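Local coordinates for uncharacterized protein (Candida albicans, PDB 5K04) that probably serves as the non-catalytic auxiliary subunit of the NatB N-terminal acetyltransferase complex, the large helical partner of its catalytic subunit, at residues A[617-622]-A[634-639]; A[623-628]-A[681-686]. One frame throughout, in Å; residues are numbered along the deposited sequence.

Interaction 1: A[617-622]-A[634-639]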
loop_
_atom_site.group_PDB
_atom_site.type_symbol
_atom_site.label_atom_id
_atom_site.label_comp_id
_atom_site.label_asym_id
_atom_site.label_seq_id
_atom_site.Cartn_x
_atom_site.Cartn_y
_atom_site.Cartn_z
ATOM N N TYR A 617 27.512 -16.183 6.401
ATOM C CA TYR A 617 26.305 -16.724 7.023
ATOM C C TYR A 617 26.078 -18.174 6.606
ATOM O O TYR A 617 25.891 -19.055 7.451
ATOM C CB TYR A 617 25.089 -15.876 6.671
ATOM C CG TYR A 617 24.734 -14.786 7.675
ATOM C CD1 TYR A 617 24.407 -15.091 8.998
ATOM C CD2 TYR A 617 24.667 -13.454 7.281
ATOM C CE1 TYR A 617 24.043 -14.088 9.907
ATOM C CE2 TYR A 617 24.306 -12.450 8.173
ATOM C CZ TYR A 617 24.003 -12.765 9.485
ATOM O OH TYR A 617 23.673 -11.753 10.357
ATOM N N PHE A 618 26.140 -18.445 5.304
ATOM C CA PHE A 618 25.855 -19.788 4.813
ATOM C C PHE A 618 26.790 -20.815 5.445
ATOM O O PHE A 618 26.347 -21.870 5.914
ATOM C CB PHE A 618 25.958 -19.819 3.281
ATOM C CG PHE A 618 25.764 -21.196 2.686
ATOM C CD1 PHE A 618 24.488 -21.708 2.475
ATOM C CD2 PHE A 618 26.856 -21.987 2.364
ATOM C CE1 PHE A 618 24.298 -22.977 1.934
ATOM C CE2 PHE A 618 26.683 -23.257 1.825
ATOM C CZ PHE A 618 25.391 -23.754 1.608
ATOM N N ASN A 619 28.093 -20.519 5.467
ATOM C CA ASN A 619 29.050 -21.435 6.076
ATOM C C ASN A 619 28.776 -21.610 7.560
ATOM O O ASN A 619 28.954 -22.708 8.111
ATOM C CB ASN A 619 30.476 -20.923 5.849
ATOM C CG ASN A 619 30.910 -21.043 4.397
ATOM O OD1 ASN A 619 30.085 -21.001 3.487
ATOM N ND2 ASN A 619 32.203 -21.238 4.182
ATOM N N LEU A 620 28.349 -20.529 8.224
ATOM C CA LEU A 620 28.105 -20.573 9.660
ATOM C C LEU A 620 26.925 -21.475 9.983
ATOM O O LEU A 620 26.979 -22.271 10.929
ATOM C CB LEU A 620 27.860 -19.157 10.184
ATOM C CG LEU A 620 27.462 -19.029 11.658
ATOM C CD1 LEU A 620 28.563 -19.591 12.566
ATOM C CD2 LEU A 620 27.125 -17.582 12.021
ATOM N N LEU A 621 25.855 -21.372 9.193
ATOM C CA LEU A 621 24.643 -22.131 9.462
ATOM C C LEU A 621 24.815 -23.596 9.092
ATOM O O LEU A 621 24.321 -24.477 9.801
ATOM C CB LEU A 621 23.478 -21.502 8.700
ATOM C CG LEU A 621 23.253 -20.026 9.056
ATOM C CD1 LEU A 621 22.335 -19.353 8.051
ATOM C CD2 LEU A 621 22.680 -19.896 10.460
ATOM N N LYS A 622 25.527 -23.868 7.989
ATOM C CA LYS A 622 25.774 -25.244 7.562
ATOM C C LYS A 622 26.564 -26.015 8.616
ATOM O O LYS A 622 26.274 -27.184 8.901
ATOM C CB LYS A 622 26.513 -25.245 6.216
ATOM C CG LYS A 622 25.659 -25.710 5.033
ATOM C CD LYS A 622 26.508 -26.137 3.844
ATOM C CE LYS A 622 26.440 -27.628 3.564
ATOM N NZ LYS A 622 25.321 -28.012 2.662
ATOM N N GLN A 634 35.343 -28.657 7.932
ATOM C CA GLN A 634 36.616 -27.950 7.971
ATOM C C GLN A 634 36.751 -26.981 6.803
ATOM O O GLN A 634 37.290 -25.881 6.970
ATOM C CB GLN A 634 37.762 -28.962 8.000
ATOM C CG GLN A 634 37.921 -29.606 9.355
ATOM C CD GLN A 634 38.232 -28.559 10.427
ATOM O OE1 GLN A 634 39.121 -27.727 10.255
ATOM N NE2 GLN A 634 37.487 -28.590 11.525
ATOM N N SER A 635 36.256 -27.355 5.617
ATOM C CA SER A 635 36.343 -26.434 4.483
ATOM C C SER A 635 35.507 -25.185 4.732
ATOM O O SER A 635 36.013 -24.062 4.648
ATOM C CB SER A 635 35.921 -27.121 3.183
ATOM O OG SER A 635 34.609 -27.634 3.289
ATOM N N LEU A 636 34.225 -25.365 5.052
ATOM C CA LEU A 636 33.372 -24.220 5.362
ATOM C C LEU A 636 33.930 -23.403 6.527
ATOM O O LEU A 636 33.860 -22.166 6.522
ATOM C CB LEU A 636 31.959 -24.710 5.667
ATOM C CG LEU A 636 31.326 -25.403 4.456
ATOM C CD1 LEU A 636 30.014 -26.071 4.808
ATOM C CD2 LEU A 636 31.148 -24.390 3.328
ATOM N N TYR A 637 34.511 -24.074 7.526
ATOM C CA TYR A 637 34.992 -23.343 8.690
ATOM C C TYR A 637 36.286 -22.591 8.396
ATOM O O TYR A 637 36.503 -21.502 8.947
ATOM C CB TYR A 637 35.171 -24.294 9.872
ATOM C CG TYR A 637 36.119 -23.773 10.918
ATOM C CD1 TYR A 637 35.760 -22.706 11.727
ATOM C CD2 TYR A 637 37.384 -24.332 11.080
ATOM C CE1 TYR A 637 36.622 -22.210 12.671
ATOM C CE2 TYR A 637 38.266 -23.839 12.038
ATOM C CZ TYR A 637 37.868 -22.780 12.832
ATOM O OH TYR A 637 38.692 -22.261 13.794
ATOM N N ASN A 638 37.151 -23.158 7.540
ATOM C CA ASN A 638 38.390 -22.479 7.163
ATOM C C ASN A 638 38.102 -21.137 6.493
ATOM O O ASN A 638 38.809 -20.152 6.733
ATOM C CB ASN A 638 39.228 -23.361 6.227
ATOM C CG ASN A 638 40.105 -24.383 6.973
ATOM O OD1 ASN A 638 40.306 -24.309 8.188
ATOM N ND2 ASN A 638 40.634 -25.340 6.225
ATOM N N TYR A 639 37.058 -21.077 5.657
ATOM C CA TYR A 639 36.728 -19.815 5.006
ATOM C C TYR A 639 36.300 -18.763 6.025
ATOM O O TYR A 639 36.666 -17.588 5.903
ATOM C CB TYR A 639 35.649 -20.031 3.948
ATOM C CG TYR A 639 35.457 -18.815 3.060
ATOM C CD1 TYR A 639 34.557 -17.804 3.402
ATOM C CD2 TYR A 639 36.170 -18.681 1.870
ATOM C CE1 TYR A 639 34.383 -16.689 2.585
ATOM C CE2 TYR A 639 36.006 -17.576 1.048
ATOM C CZ TYR A 639 35.118 -16.580 1.407
ATOM O OH TYR A 639 34.954 -15.486 0.586
#
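Asn619 and Leu636 carry both the polar and the apolar half of this helix-helix contact. The polar half is one hydrogen bond: Asn619 ND2 donates to Leu636 O over 3.0 Å, with an N-H...O angle of 155°. The donor reaches a lone pair in the carbonyl plane, well off the C=O direction, while the oxygen is tilted slightly from the plane of the Asn619 amide. With CG beside its own backbone N (chi1 -70°), the Asn619 amide also lies against Leu636, whose CD2 comes 3.5 Å from Asn619 CG. The van der Waals half divides the two methyls of Leu636: CD2 goes to this amide, and CD1 packs 3.6 Å from Lys622 CD. Only the aliphatic part of Lys622 takes part, since its chain bends at chi3 and chi4 and carries the amine away. Beyond the amide, Tyr639 CB lies 3.7 Å from Asn619 ND2; the Tyr639 ring forms a cation-pi pair with Lys615. The short segments approach to 9.0 Å between axes at 138°, so helices 608-625 and 630-643 form a splayed antiparallel helical hairpin, as in the alpha-solenoid of a TPR-clan protein.

Interaction 2: A[623-628]-A[681-686]; sequences ITKTKL and KRHPSS
His683 turns the face of its imidazole to the backbone carbonyl of Thr624 and one edge to the amine of Lys625. Thr624 O sits over the ring centre, 3.5 Å above its plane, and 3.6 Å from His683 CD2, a carbonyl-on-ring packing without a hydrogen bond. The side chain of Thr624 adds little, its CB lying 4.2 Å from His683 ND1; its hydroxyl bonds back to Leu620 O within its own helix. Lys625 crosses the histidine at about a right angle. Two successive bends (chi2 -67°, chi3 -55°) fold its chain round so that CD lies 3.5 Å from His683 CE1 and NZ, near the ring plane, is 3.4 Å from that same carbon. The amine also meets the edge of the Arg682 guanidinium, Lys625 NZ being 3.6 Å from Arg682 NH2. Each of these like charges has partners outside the two segments: the lysine donates to Val584 O and Glu586 O, and Arg682 NH2 forms a salt bridge with Asp587. His683 ND1 is buried here with no partner in the model. The crowding of cations would probably disfavour protonation of the imidazole, while the carbonyl oxygens and Asp587 probably make the close approach of lysine and arginine tolerable.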
loop_
_atom_site.group_PDB
_atom_site.type_symbol
_atom_site.label_atom_id
_atom_site.label_comp_id
_atom_site.label_asym_id
_atom_site.label_seq_id
_atom_site.Cartn_x
_atom_site.Cartn_y
_atom_site.Cartn_z
ATOM N N ILE A 623 27.548 -25.354 9.224
ATOM C CA ILE A 623 28.420 -25.970 10.215
ATOM C C ILE A 623 27.699 -26.194 11.539
ATOM O O ILE A 623 27.984 -27.163 12.250
ATOM C CB ILE A 623 29.648 -25.064 10.375
ATOM C CG1 ILE A 623 30.688 -25.358 9.307
ATOM C CG2 ILE A 623 30.226 -25.134 11.735
ATOM C CD1 ILE A 623 31.632 -24.205 9.172
ATOM N N THR A 624 26.758 -25.323 11.889
ATOM C CA THR A 624 26.048 -25.418 13.162
ATOM C C THR A 624 24.699 -26.124 13.074
ATOM O O THR A 624 24.262 -26.704 14.070
ATOM C CB THR A 624 25.826 -24.021 13.740
ATOM O OG1 THR A 624 25.138 -23.213 12.775
ATOM C CG2 THR A 624 27.173 -23.383 14.083
ATOM N N LYS A 625 24.037 -26.114 11.917
ATOM C CA LYS A 625 22.649 -26.555 11.832
ATOM C C LYS A 625 22.457 -27.747 10.898
ATOM O O LYS A 625 21.311 -28.134 10.633
ATOM C CB LYS A 625 21.751 -25.390 11.382
ATOM C CG LYS A 625 21.899 -24.111 12.210
ATOM C CD LYS A 625 21.391 -24.321 13.625
ATOM C CE LYS A 625 19.959 -24.824 13.615
ATOM N NZ LYS A 625 19.408 -24.933 14.980
ATOM N N THR A 626 23.536 -28.328 10.378
ATOM C CA THR A 626 23.440 -29.528 9.563
ATOM C C THR A 626 24.485 -30.532 10.011
ATOM O O THR A 626 25.452 -30.201 10.696
ATOM C CB THR A 626 23.616 -29.251 8.057
ATOM O OG1 THR A 626 24.969 -28.867 7.777
ATOM C CG2 THR A 626 22.672 -28.154 7.618
ATOM N N LYS A 627 24.264 -31.770 9.598
ATOM C CA LYS A 627 25.176 -32.867 9.867
ATOM C C LYS A 627 26.133 -32.969 8.689
ATOM O O LYS A 627 25.708 -33.214 7.556
ATOM C CB LYS A 627 24.384 -34.156 10.071
ATOM C CG LYS A 627 25.085 -35.228 10.874
ATOM C CD LYS A 627 24.077 -36.284 11.314
ATOM C CE LYS A 627 24.753 -37.552 11.819
ATOM N NZ LYS A 627 25.346 -38.349 10.706
ATOM N N LEU A 628 27.417 -32.741 8.949
ATOM C CA LEU A 628 28.448 -32.781 7.924
ATOM C C LEU A 628 29.529 -33.769 8.332
ATOM O O LEU A 628 29.777 -33.984 9.522
ATOM C CB LEU A 628 29.088 -31.400 7.697
ATOM C CG LEU A 628 28.165 -30.247 7.291
ATOM C CD1 LEU A 628 28.879 -28.894 7.479
ATOM C CD2 LEU A 628 27.672 -30.417 5.853
ATOM N N LYS A 681 26.767 -20.771 21.662
ATOM C CA LYS A 681 26.087 -21.303 22.839
ATOM C C LYS A 681 25.275 -22.548 22.492
ATOM O O LYS A 681 25.490 -23.623 23.059
ATOM C CB LYS A 681 25.172 -20.233 23.439
ATOM C CG LYS A 681 25.850 -18.940 23.871
ATOM C CD LYS A 681 24.796 -17.894 24.239
ATOM C CE LYS A 681 25.378 -16.489 24.367
ATOM N NZ LYS A 681 24.303 -15.445 24.393
ATOM N N ARG A 682 24.325 -22.410 21.556
ATOM C CA ARG A 682 23.409 -23.503 21.225
ATOM C C ARG A 682 24.130 -24.711 20.642
ATOM O O ARG A 682 23.644 -25.839 20.782
ATOM C CB ARG A 682 22.341 -23.025 20.237
ATOM C CG ARG A 682 21.152 -22.323 20.854
ATOM C CD ARG A 682 20.234 -21.753 19.761
ATOM N NE ARG A 682 19.627 -22.773 18.894
ATOM C CZ ARG A 682 18.320 -23.029 18.850
ATOM N NH1 ARG A 682 17.494 -22.332 19.627
ATOM N NH2 ARG A 682 17.839 -23.971 18.039
ATOM N N HIS A 683 25.270 -24.508 19.981
ATOM C CA HIS A 683 25.991 -25.592 19.306
ATOM C C HIS A 683 27.488 -25.475 19.577
ATOM O O HIS A 683 28.281 -25.149 18.686
ATOM C CB HIS A 683 25.680 -25.592 17.807
ATOM C CG HIS A 683 24.213 -25.665 17.501
ATOM N ND1 HIS A 683 23.467 -24.558 17.159
ATOM C CD2 HIS A 683 23.347 -26.707 17.516
ATOM C CE1 HIS A 683 22.211 -24.917 16.962
ATOM N NE2 HIS A 683 22.111 -26.216 17.172
ATOM N N PRO A 684 27.914 -25.796 20.802
ATOM C CA PRO A 684 29.310 -25.565 21.192
ATOM C C PRO A 684 30.249 -26.512 20.473
ATOM O O PRO A 684 30.029 -27.723 20.439
ATOM C CB PRO A 684 29.316 -25.830 22.705
ATOM C CG PRO A 684 27.888 -26.050 23.093
ATOM C CD PRO A 684 27.157 -26.476 21.861
ATOM N N SER A 685 31.323 -25.944 19.933
ATOM C CA SER A 685 32.389 -26.705 19.306
ATOM C C SER A 685 33.679 -25.923 19.464
ATOM O O SER A 685 33.662 -24.723 19.750
ATOM C CB SER A 685 32.103 -26.957 17.824
ATOM O OG SER A 685 32.062 -25.725 17.134
ATOM N N SER A 686 34.805 -26.612 19.253
ATOM C CA SER A 686 36.094 -25.924 19.275
ATOM C C SER A 686 36.171 -24.859 18.178
ATOM O O SER A 686 36.699 -23.762 18.401
ATOM C CB SER A 686 37.243 -26.935 19.149
ATOM O OG SER A 686 37.524 -27.292 17.801
#

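In the fold
Helix 608-625 serves both contacts, whose centres lie about 10 Å apart at one periphery of the chain, about 35 and 37 Å from its centre. Both are partly buried. Interaction 1 joins it to the next helix, 630-643, round a buried amide; interaction 2 joins its C-terminal end to that of helix 661-682, where a buried threonine's carbonyl packs on a histidine ring and a lysine meets an exposed arginine, the more open edge. The first sets an amide and aliphatic groups together with one direct hydrogen bond; the second gathers cationic groups whose polar partners come from residues 584-587. Ile623 and Leu628 bridge the two: Ile623 CD1 packs 3.6 Å from Leu636 CB, and Leu628 CD1 lies 4.0 Å from Leu636 CD1.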